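PDB 2BOY: 3-chlorocatechol 1,2-dioxygenase from Rhodococcus opacus, which probably uses a ferric iron centre to cleave catechols, including chlorinated ones, between their two hydroxylated carbons, as intradiol dioxygenases do. Local coordinates for residues R68-G76 with A221-L229; D101-Q112 with H242-K253. All coordinates share one frame; numbering follows the deposited sequence.

Contact 1 (R68-G76 with A221-L229); sequences RGSQSSIQG and ANAVKPELL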
loop_
_atom_site.group_PDB
_atom_site.type_symbol
_atom_site.label_atom_id
_atom_site.label_comp_id
_atom_site.label_asym_id
_atom_site.label_seq_id
_atom_site.Cartn_x
_atom_site.Cartn_y
_atom_site.Cartn_z
ATOM N N ARG A 68 -0.903 -30.421 7.697
ATOM C CA ARG A 68 -0.869 -31.855 8.052
ATOM C C ARG A 68 -1.561 -32.105 9.374
ATOM O O ARG A 68 -1.636 -33.257 9.848
ATOM C CB ARG A 68 0.564 -32.326 8.150
ATOM C CG ARG A 68 1.331 -32.166 6.839
ATOM C CD ARG A 68 2.696 -32.762 6.885
ATOM N NE ARG A 68 3.433 -32.449 5.662
ATOM C CZ ARG A 68 4.682 -32.828 5.418
ATOM N NH1 ARG A 68 5.356 -33.551 6.305
ATOM N NH2 ARG A 68 5.266 -32.478 4.280
ATOM N N GLY A 69 -2.073 -31.040 9.981
ATOM C CA GLY A 69 -2.751 -31.194 11.248
ATOM C C GLY A 69 -4.100 -30.521 11.279
ATOM O O GLY A 69 -4.759 -30.390 10.250
ATOM N N SER A 70 -4.508 -30.080 12.465
ATOM C CA SER A 70 -5.851 -29.504 12.610
ATOM C C SER A 70 -5.931 -28.061 12.065
ATOM O O SER A 70 -4.915 -27.501 11.613
ATOM C CB SER A 70 -6.316 -29.618 14.070
ATOM O OG SER A 70 -5.478 -28.886 14.960
ATOM N N GLN A 71 -7.135 -27.474 12.095
ATOM C CA GLN A 71 -7.389 -26.236 11.393
ATOM C C GLN A 71 -6.522 -25.079 11.893
ATOM O O GLN A 71 -6.309 -24.936 13.089
ATOM C CB GLN A 71 -8.870 -25.863 11.475
ATOM C CG GLN A 71 -9.253 -24.622 10.597
ATOM C CD GLN A 71 -8.939 -24.782 9.092
ATOM O OE1 GLN A 71 -7.802 -24.617 8.656
ATOM N NE2 GLN A 71 -9.987 -25.071 8.295
ATOM N N SER A 72 -6.046 -24.252 10.966
ATOM C CA SER A 72 -5.091 -23.178 11.286
ATOM C C SER A 72 -5.788 -21.849 11.064
ATOM O O SER A 72 -6.861 -21.824 10.459
ATOM C CB SER A 72 -3.877 -23.249 10.344
ATOM O OG SER A 72 -4.351 -23.308 9.009
ATOM N N SER A 73 -5.147 -20.747 11.487
ATOM C CA SER A 73 -5.678 -19.412 11.186
ATOM C C SER A 73 -4.584 -18.355 11.125
ATOM O O SER A 73 -3.401 -18.677 11.325
ATOM C CB SER A 73 -6.771 -19.012 12.177
ATOM O OG SER A 73 -7.467 -17.869 11.663
ATOM N N ILE A 74 -4.952 -17.099 10.849
ATOM C CA ILE A 74 -3.934 -16.043 10.788
ATOM C C ILE A 74 -3.255 -15.883 12.130
ATOM O O ILE A 74 -3.851 -16.172 13.178
ATOM C CB ILE A 74 -4.484 -14.680 10.300
ATOM C CG1 ILE A 74 -5.452 -14.073 11.346
ATOM C CG2 ILE A 74 -5.209 -14.808 8.914
ATOM C CD1 ILE A 74 -5.880 -12.645 10.998
ATOM N N GLN A 75 -2.021 -15.389 12.111
ATOM C CA GLN A 75 -1.355 -15.003 13.354
ATOM C C GLN A 75 -1.847 -13.623 13.852
ATOM O O GLN A 75 -1.977 -13.385 15.062
ATOM C CB GLN A 75 0.157 -14.906 13.115
ATOM C CG GLN A 75 0.932 -14.610 14.420
ATOM C CD GLN A 75 2.417 -14.635 14.256
ATOM O OE1 GLN A 75 3.098 -13.643 14.570
ATOM N NE2 GLN A 75 2.948 -15.738 13.750
ATOM N N GLY A 76 -2.057 -12.698 12.920
ATOM C CA GLY A 76 -2.316 -11.304 13.284
ATOM C C GLY A 76 -1.023 -10.622 13.769
ATOM O O GLY A 76 0.067 -11.243 13.815
ATOM N N ALA A 221 -11.356 -9.161 9.963
ATOM C CA ALA A 221 -10.171 -9.817 9.392
ATOM C C ALA A 221 -10.472 -11.082 8.563
ATOM O O ALA A 221 -9.554 -11.676 8.003
ATOM C CB ALA A 221 -9.177 -10.159 10.534
ATOM N N ASN A 222 -11.732 -11.508 8.519
ATOM C CA ASN A 222 -12.121 -12.694 7.706
ATOM C C ASN A 222 -11.354 -13.961 8.056
ATOM O O ASN A 222 -11.033 -14.780 7.170
ATOM C CB ASN A 222 -11.983 -12.406 6.208
ATOM C CG ASN A 222 -13.085 -11.545 5.697
ATOM O OD1 ASN A 222 -12.856 -10.408 5.249
ATOM N ND2 ASN A 222 -14.312 -12.057 5.766
ATOM N N ALA A 223 -11.074 -14.129 9.346
ATOM C CA ALA A 223 -10.219 -15.228 9.780
ATOM C C ALA A 223 -10.966 -16.309 10.576
ATOM O O ALA A 223 -10.323 -17.201 11.162
ATOM C CB ALA A 223 -9.037 -14.668 10.630
ATOM N N VAL A 224 -12.309 -16.250 10.611
ATOM C CA VAL A 224 -13.049 -17.268 11.336
ATOM C C VAL A 224 -13.206 -18.482 10.404
ATOM O O VAL A 224 -13.496 -18.339 9.220
ATOM C CB VAL A 224 -14.426 -16.796 11.830
ATOM C CG1 VAL A 224 -15.296 -17.955 12.395
ATOM C CG2 VAL A 224 -14.277 -15.678 12.876
ATOM N N LYS A 225 -12.970 -19.662 10.961
ATOM C CA LYS A 225 -13.282 -20.925 10.264
ATOM C C LYS A 225 -14.138 -21.797 11.203
ATOM O O LYS A 225 -14.036 -21.713 12.447
ATOM C CB LYS A 225 -11.985 -21.646 9.806
ATOM C CG LYS A 225 -11.020 -20.764 8.968
ATOM C CD LYS A 225 -9.780 -21.564 8.603
ATOM C CE LYS A 225 -8.658 -20.749 7.905
ATOM N NZ LYS A 225 -7.478 -21.668 7.710
ATOM N N PRO A 226 -15.032 -22.598 10.618
ATOM C CA PRO A 226 -16.023 -23.306 11.411
ATOM C C PRO A 226 -15.394 -24.310 12.364
ATOM O O PRO A 226 -16.008 -24.570 13.382
ATOM C CB PRO A 226 -16.907 -24.009 10.366
ATOM C CG PRO A 226 -16.100 -24.052 9.084
ATOM C CD PRO A 226 -15.137 -22.871 9.158
ATOM N N GLU A 227 -14.245 -24.893 12.028
ATOM C CA GLU A 227 -13.579 -25.853 12.921
ATOM C C GLU A 227 -13.062 -25.210 14.191
ATOM O O GLU A 227 -12.745 -25.924 15.134
ATOM C CB GLU A 227 -12.391 -26.549 12.231
ATOM C CG GLU A 227 -12.752 -27.276 10.937
ATOM C CD GLU A 227 -12.814 -26.375 9.693
ATOM O OE1 GLU A 227 -13.145 -26.904 8.581
ATOM O OE2 GLU A 227 -12.571 -25.144 9.797
ATOM N N LEU A 228 -13.034 -23.870 14.222
ATOM C CA LEU A 228 -12.389 -23.111 15.322
ATOM C C LEU A 228 -13.395 -22.457 16.303
ATOM O O LEU A 228 -13.020 -21.679 17.180
ATOM C CB LEU A 228 -11.498 -22.017 14.711
ATOM C CG LEU A 228 -10.442 -22.549 13.700
ATOM C CD1 LEU A 228 -9.697 -21.392 13.052
ATOM C CD2 LEU A 228 -9.484 -23.552 14.407
ATOM N N LEU A 229 -14.661 -22.793 16.155
ATOM C CA LEU A 229 -15.679 -22.302 17.065
ATOM C C LEU A 229 -15.868 -23.224 18.287
ATOM O O LEU A 229 -16.138 -24.428 18.143
ATOM C CB LEU A 229 -16.987 -22.059 16.310
ATOM C CG LEU A 229 -16.911 -20.947 15.224
ATOM C CD1 LEU A 229 -18.019 -21.175 14.199
ATOM C CD2 LEU A 229 -17.077 -19.601 15.905
#

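Contact 2 (D101-Q112 with H242-K253); sequences DTLIFRGEVVDQ and HFETSYKFTLGK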
loop_
_atom_site.group_PDB
_atom_site.type_symbol
_atom_site.label_atom_id
_atom_site.label_comp_id
_atom_site.label_asym_id
_atom_site.label_seq_id
_atom_site.Cartn_x
_atom_site.Cartn_y
_atom_site.Cartn_z
ATOM N N ASP A 101 -15.500 -13.077 32.906
ATOM C CA ASP A 101 -15.974 -14.396 33.253
ATOM C C ASP A 101 -14.792 -15.370 33.213
ATOM O O ASP A 101 -14.031 -15.344 32.249
ATOM C CB ASP A 101 -17.030 -14.844 32.229
ATOM C CG ASP A 101 -18.255 -13.912 32.184
ATOM O OD1 ASP A 101 -18.674 -13.448 33.256
ATOM O OD2 ASP A 101 -18.834 -13.598 31.131
ATOM N N THR A 102 -14.649 -16.201 34.243
ATOM C CA THR A 102 -13.589 -17.221 34.312
ATOM C C THR A 102 -13.822 -18.272 33.256
ATOM O O THR A 102 -14.954 -18.716 33.051
ATOM C CB THR A 102 -13.569 -17.883 35.706
ATOM O OG1 THR A 102 -13.104 -16.921 36.660
ATOM C CG2 THR A 102 -12.485 -18.968 35.763
ATOM N N LEU A 103 -12.746 -18.657 32.571
ATOM C CA LEU A 103 -12.818 -19.671 31.550
ATOM C C LEU A 103 -11.837 -20.774 31.908
ATOM O O LEU A 103 -10.639 -20.481 32.137
ATOM C CB LEU A 103 -12.421 -19.091 30.166
ATOM C CG LEU A 103 -12.380 -20.150 29.045
ATOM C CD1 LEU A 103 -13.768 -20.791 28.806
ATOM C CD2 LEU A 103 -11.791 -19.564 27.726
ATOM N N ILE A 104 -12.310 -22.018 31.915
ATOM C CA ILE A 104 -11.414 -23.174 32.095
ATOM C C ILE A 104 -11.324 -23.859 30.763
ATOM O O ILE A 104 -12.343 -24.336 30.205
ATOM C CB ILE A 104 -11.891 -24.141 33.203
ATOM C CG1 ILE A 104 -12.139 -23.375 34.525
ATOM C CG2 ILE A 104 -10.923 -25.300 33.361
ATOM C CD1 ILE A 104 -10.929 -22.595 35.080
ATOM N N PHE A 105 -10.097 -23.909 30.240
ATOM C CA PHE A 105 -9.869 -24.441 28.888
ATOM C C PHE A 105 -9.128 -25.779 28.999
ATOM O O PHE A 105 -8.049 -25.836 29.596
ATOM C CB PHE A 105 -9.102 -23.415 28.028
ATOM C CG PHE A 105 -8.842 -23.880 26.610
ATOM C CD1 PHE A 105 -7.907 -24.883 26.355
ATOM C CD2 PHE A 105 -9.529 -23.308 25.536
ATOM C CE1 PHE A 105 -7.651 -25.352 25.042
ATOM C CE2 PHE A 105 -9.272 -23.726 24.202
ATOM C CZ PHE A 105 -8.337 -24.789 23.975
ATOM N N ARG A 106 -9.753 -26.860 28.525
ATOM C CA ARG A 106 -9.146 -28.192 28.595
ATOM C C ARG A 106 -8.647 -28.519 27.198
ATOM O O ARG A 106 -9.453 -28.703 26.256
ATOM C CB ARG A 106 -10.193 -29.231 29.051
ATOM C CG ARG A 106 -10.738 -28.936 30.453
ATOM C CD ARG A 106 -11.857 -29.906 30.934
ATOM N NE ARG A 106 -12.481 -29.430 32.198
ATOM C CZ ARG A 106 -11.840 -29.418 33.352
ATOM N NH1 ARG A 106 -10.593 -29.862 33.365
ATOM N NH2 ARG A 106 -12.434 -28.995 34.478
ATOM N N GLY A 107 -7.316 -28.580 27.050
ATOM C CA GLY A 107 -6.689 -28.834 25.764
ATOM C C GLY A 107 -6.149 -30.249 25.640
ATOM O O GLY A 107 -5.806 -30.903 26.641
ATOM N N GLU A 108 -6.085 -30.729 24.404
ATOM C CA GLU A 108 -5.413 -31.984 24.112
ATOM C C GLU A 108 -4.717 -31.760 22.767
ATOM O O GLU A 108 -5.268 -31.077 21.862
ATOM C CB GLU A 108 -6.432 -33.159 24.010
ATOM C CG GLU A 108 -5.756 -34.543 23.825
ATOM C CD GLU A 108 -6.729 -35.686 23.535
ATOM O OE1 GLU A 108 -7.801 -35.434 22.927
ATOM O OE2 GLU A 108 -6.384 -36.849 23.872
ATOM N N VAL A 109 -3.530 -32.336 22.628
ATOM C CA VAL A 109 -2.808 -32.322 21.361
ATOM C C VAL A 109 -2.473 -33.775 20.997
ATOM O O VAL A 109 -1.871 -34.482 21.821
ATOM C CB VAL A 109 -1.498 -31.483 21.378
ATOM C CG1 VAL A 109 -0.906 -31.417 19.928
ATOM C CG2 VAL A 109 -1.705 -30.017 21.973
ATOM N N VAL A 110 -2.880 -34.187 19.790
ATOM C CA VAL A 110 -2.626 -35.558 19.309
ATOM C C VAL A 110 -1.829 -35.525 18.000
ATOM O O VAL A 110 -1.732 -34.472 17.383
ATOM C CB VAL A 110 -3.934 -36.307 19.094
ATOM C CG1 VAL A 110 -4.721 -36.454 20.441
ATOM C CG2 VAL A 110 -4.808 -35.659 17.932
ATOM N N ASP A 111 -1.261 -36.669 17.574
ATOM C CA ASP A 111 -0.631 -36.728 16.261
ATOM C C ASP A 111 -1.666 -37.198 15.224
ATOM O O ASP A 111 -2.835 -37.403 15.557
ATOM C CB ASP A 111 0.628 -37.610 16.295
ATOM C CG ASP A 111 0.333 -39.060 16.664
ATOM O OD1 ASP A 111 -0.809 -39.526 16.472
ATOM O OD2 ASP A 111 1.205 -39.809 17.165
ATOM N N GLN A 112 -1.238 -37.405 13.994
ATOM C CA GLN A 112 -2.183 -37.761 12.949
ATOM C C GLN A 112 -2.764 -39.161 13.084
ATOM O O GLN A 112 -3.798 -39.419 12.478
ATOM C CB GLN A 112 -1.680 -37.418 11.520
ATOM C CG GLN A 112 -0.304 -37.909 11.183
ATOM C CD GLN A 112 0.540 -36.891 10.382
ATOM O OE1 GLN A 112 0.069 -36.274 9.405
ATOM N NE2 GLN A 112 1.799 -36.757 10.770
ATOM N N HIS A 242 -18.752 -20.197 36.190
ATOM C CA HIS A 242 -17.661 -20.013 35.264
ATOM C C HIS A 242 -17.999 -20.818 34.018
ATOM O O HIS A 242 -19.072 -21.462 33.953
ATOM C CB HIS A 242 -16.295 -20.367 35.882
ATOM C CG HIS A 242 -16.091 -21.830 36.141
ATOM N ND1 HIS A 242 -16.141 -22.375 37.407
ATOM C CD2 HIS A 242 -15.807 -22.859 35.303
ATOM C CE1 HIS A 242 -15.923 -23.677 37.339
ATOM N NE2 HIS A 242 -15.735 -24.000 36.072
ATOM N N PHE A 243 -17.116 -20.744 33.028
ATOM C CA PHE A 243 -17.338 -21.402 31.757
ATOM C C PHE A 243 -16.232 -22.386 31.553
ATOM O O PHE A 243 -15.102 -22.132 31.991
ATOM C CB PHE A 243 -17.399 -20.367 30.643
ATOM C CG PHE A 243 -18.595 -19.463 30.782
ATOM C CD1 PHE A 243 -19.833 -19.866 30.302
ATOM C CD2 PHE A 243 -18.502 -18.279 31.501
ATOM C CE1 PHE A 243 -20.980 -19.041 30.478
ATOM C CE2 PHE A 243 -19.635 -17.458 31.702
ATOM C CZ PHE A 243 -20.864 -17.839 31.189
ATOM N N GLU A 244 -16.563 -23.476 30.890
ATOM C CA GLU A 244 -15.582 -24.489 30.544
ATOM C C GLU A 244 -15.700 -24.845 29.068
ATOM O O GLU A 244 -16.796 -24.826 28.484
ATOM C CB GLU A 244 -15.803 -25.701 31.437
ATOM C CG GLU A 244 -15.024 -26.926 31.069
ATOM C CD GLU A 244 -15.446 -28.090 31.962
ATOM O OE1 GLU A 244 -15.934 -29.110 31.413
ATOM O OE2 GLU A 244 -15.330 -27.957 33.206
ATOM N N THR A 245 -14.560 -25.161 28.463
ATOM C CA THR A 245 -14.540 -25.560 27.058
ATOM C C THR A 245 -13.385 -26.546 26.817
ATOM O O THR A 245 -12.521 -26.666 27.649
ATOM C CB THR A 245 -14.466 -24.299 26.165
ATOM O OG1 THR A 245 -14.744 -24.669 24.804
ATOM C CG2 THR A 245 -13.037 -23.712 26.106
ATOM N N SER A 246 -13.416 -27.271 25.695
ATOM C CA SER A 246 -12.460 -28.339 25.421
ATOM C C SER A 246 -12.121 -28.179 23.967
ATOM O O SER A 246 -12.985 -27.803 23.156
ATOM C CB SER A 246 -13.096 -29.730 25.590
ATOM O OG SER A 246 -13.421 -29.946 26.952
ATOM N N TYR A 247 -10.878 -28.461 23.628
ATOM C CA TYR A 247 -10.464 -28.482 22.227
ATOM C C TYR A 247 -9.365 -29.490 22.023
ATOM O O TYR A 247 -8.490 -29.638 22.871
ATOM C CB TYR A 247 -9.961 -27.109 21.740
ATOM C CG TYR A 247 -9.826 -27.035 20.231
ATOM C CD1 TYR A 247 -10.957 -26.861 19.405
ATOM C CD2 TYR A 247 -8.581 -27.147 19.637
ATOM C CE1 TYR A 247 -10.833 -26.824 17.995
ATOM C CE2 TYR A 247 -8.427 -27.107 18.278
ATOM C CZ TYR A 247 -9.564 -26.950 17.452
ATOM O OH TYR A 247 -9.388 -26.894 16.088
ATOM N N LYS A 248 -9.385 -30.139 20.868
ATOM C CA LYS A 248 -8.324 -31.060 20.519
ATOM C C LYS A 248 -7.591 -30.577 19.291
ATOM O O LYS A 248 -8.211 -30.447 18.204
ATOM C CB LYS A 248 -8.893 -32.464 20.227
ATOM C CG LYS A 248 -7.838 -33.462 19.719
ATOM C CD LYS A 248 -8.421 -34.868 19.355
ATOM C CE LYS A 248 -9.044 -34.891 17.931
ATOM N NZ LYS A 248 -10.048 -36.026 17.698
ATOM N N PHE A 249 -6.286 -30.314 19.460
ATOM C CA PHE A 249 -5.397 -29.901 18.380
ATOM C C PHE A 249 -4.669 -31.124 17.785
ATOM O O PHE A 249 -4.375 -32.091 18.495
ATOM C CB PHE A 249 -4.288 -28.976 18.896
ATOM C CG PHE A 249 -4.789 -27.704 19.602
ATOM C CD1 PHE A 249 -4.912 -27.680 20.983
ATOM C CD2 PHE A 249 -5.007 -26.527 18.878
ATOM C CE1 PHE A 249 -5.299 -26.510 21.667
ATOM C CE2 PHE A 249 -5.419 -25.348 19.554
ATOM C CZ PHE A 249 -5.525 -25.363 20.947
ATOM N N THR A 250 -4.384 -31.072 16.490
ATOM C CA THR A 250 -3.592 -32.138 15.850
ATOM C C THR A 250 -2.345 -31.563 15.200
ATOM O O THR A 250 -2.434 -30.551 14.515
ATOM C CB THR A 250 -4.401 -32.898 14.823
ATOM O OG1 THR A 250 -5.529 -33.513 15.464
ATOM C CG2 THR A 250 -3.574 -34.116 14.279
ATOM N N LEU A 251 -1.195 -32.209 15.415
ATOM C CA LEU A 251 0.026 -31.853 14.684
ATOM C C LEU A 251 0.417 -32.996 13.736
ATOM O O LEU A 251 0.235 -34.181 14.069
ATOM C CB LEU A 251 1.189 -31.578 15.646
ATOM C CG LEU A 251 1.109 -30.447 16.707
ATOM C CD1 LEU A 251 2.443 -30.205 17.418
ATOM C CD2 LEU A 251 0.622 -29.156 15.997
ATOM N N GLY A 252 0.995 -32.640 12.588
ATOM C CA GLY A 252 1.415 -33.645 11.623
ATOM C C GLY A 252 2.924 -33.647 11.588
ATOM O O GLY A 252 3.545 -32.619 11.799
ATOM N N LYS A 253 3.517 -34.805 11.316
ATOM C CA LYS A 253 4.975 -34.935 11.343
ATOM C C LYS A 253 5.632 -34.146 10.242
ATOM O O LYS A 253 5.054 -33.948 9.184
ATOM C CB LYS A 253 5.393 -36.414 11.236
ATOM C CG LYS A 253 5.099 -37.212 12.495
ATOM C CD LYS A 253 6.239 -38.190 12.772
ATOM C CE LYS A 253 5.873 -39.191 13.864
ATOM N NZ LYS A 253 6.416 -40.566 13.549
#

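Contact 1 (R68-G76 with A221-L229)
Gln-71 and Lys-225 meet at about a right angle, and their polar ends show how two loops without regular pairing can still be joined precisely. Lys-225 reaches across with an extended chain and gives NZ to the backbone O of Ser-72 at 2.8 Å and to OE1 of Gln-71 at 3.1 Å, in each case from above the carbonyl plane. An in-plane lone pair of that OE1 is used by the backbone N of Ser-72, so the amide oxygen is gripped by two donors coming from different directions. At its other end the amide sends NE2 to OE2 of Glu-227 over 3.0 Å, a nearly straight bond (167°) that leaves in the amide plane but arrives above the carboxylate plane. The bend in the glutamine chain at chi2 (58°) turns the amide back over its own backbone, which lets OE1 reach the next N-H. Farther along, Ser-73 OG donates to the backbone O of Ala-223 at 3.0 Å, in plane and on a lone pair.

Apolar packing flanks these bonds. Leu-228 lays CD2 against CB of Gln-71 and CD1 at 3.9 Å from CB of Ser-73, while Ile-74 sets CG1 3.7 Å from CB of Ala-223 and its terminal CD1 near CB of Ala-221. Ile-74 also touches the bound benzhydroxamic acid, so this end of the contact forms part of the ligand pocket.

Glu-60 of helix 56-64 forms a salt bridge with Lys-225 and accepts a hydrogen bond from Ser-72 OG. The lysine charge is therefore shared between a carboxylate and two neutral oxygens, which would be expected to favour its protonated form and to tie both loops to that helix.

Contact 2 (D101-Q112 with H242-K253)
Phe-105 brings CZ, the end of its ring, against CB of Tyr-247 (3.6 Å) and CZ of Phe-249 (4.2 Å), while CD2 meets CG2 of Thr-245. With CG opposite the backbone N (chi1 -179°), the ring runs alongside Tyr-247, pointing the same way. Tyr-247 CD2 sits over the centre of one face of the Phe-249 ring. Trp-194 packs against both phenylalanine rings.

The two strands form a parallel ladder, from Phe-243 N to Thr-102 O at 3.0 Å down to Leu-251 N on Val-110 O. Strand 102-110 also pairs with 156-162 and strand 241-250 with 229-236, both antiparallel, so this is an inner pair of the dioxygenase domain's mixed sheet. On the other face Arg-106 and Glu-244 form a salt bridge, NH2 to OE2 at 3.3 Å, with a weak hydrogen bond. The carboxylate approaches the guanidinium edge with the planes 87° apart. A leucine in place of Glu-244 would probably leave the Arg-106 guanidinium without this charged mate and freer to swing.

Aromatic and aliphatic packing thus holds one face, the other mixes a weak charge pair with contacts such as Ile-104 CG1 on the His-242 ring, and the backbone bonds fix the register.

In the fold
The chemistry of the two contacts differs with their place in the fold. Contact 1 is the more deeply buried: two irregular loops, with no strand pairing between them, rely on side-chain donors and reach the ligand pocket. Contact 2, farther from the chain centre, is a regular parallel strand pair with one face packed inward and the other carrying charged groups at the surface. They share neighbours, since strand 204-210 lies against both, and their segments alternate along the chain. They also touch directly: Ser-70 OG is probably hydrogen-bonded to Thr-250 N, and Arg-68 NH1 to Lys-253 O, bonds that tie segment 68-76 to the ends of the paired strands of contact 2.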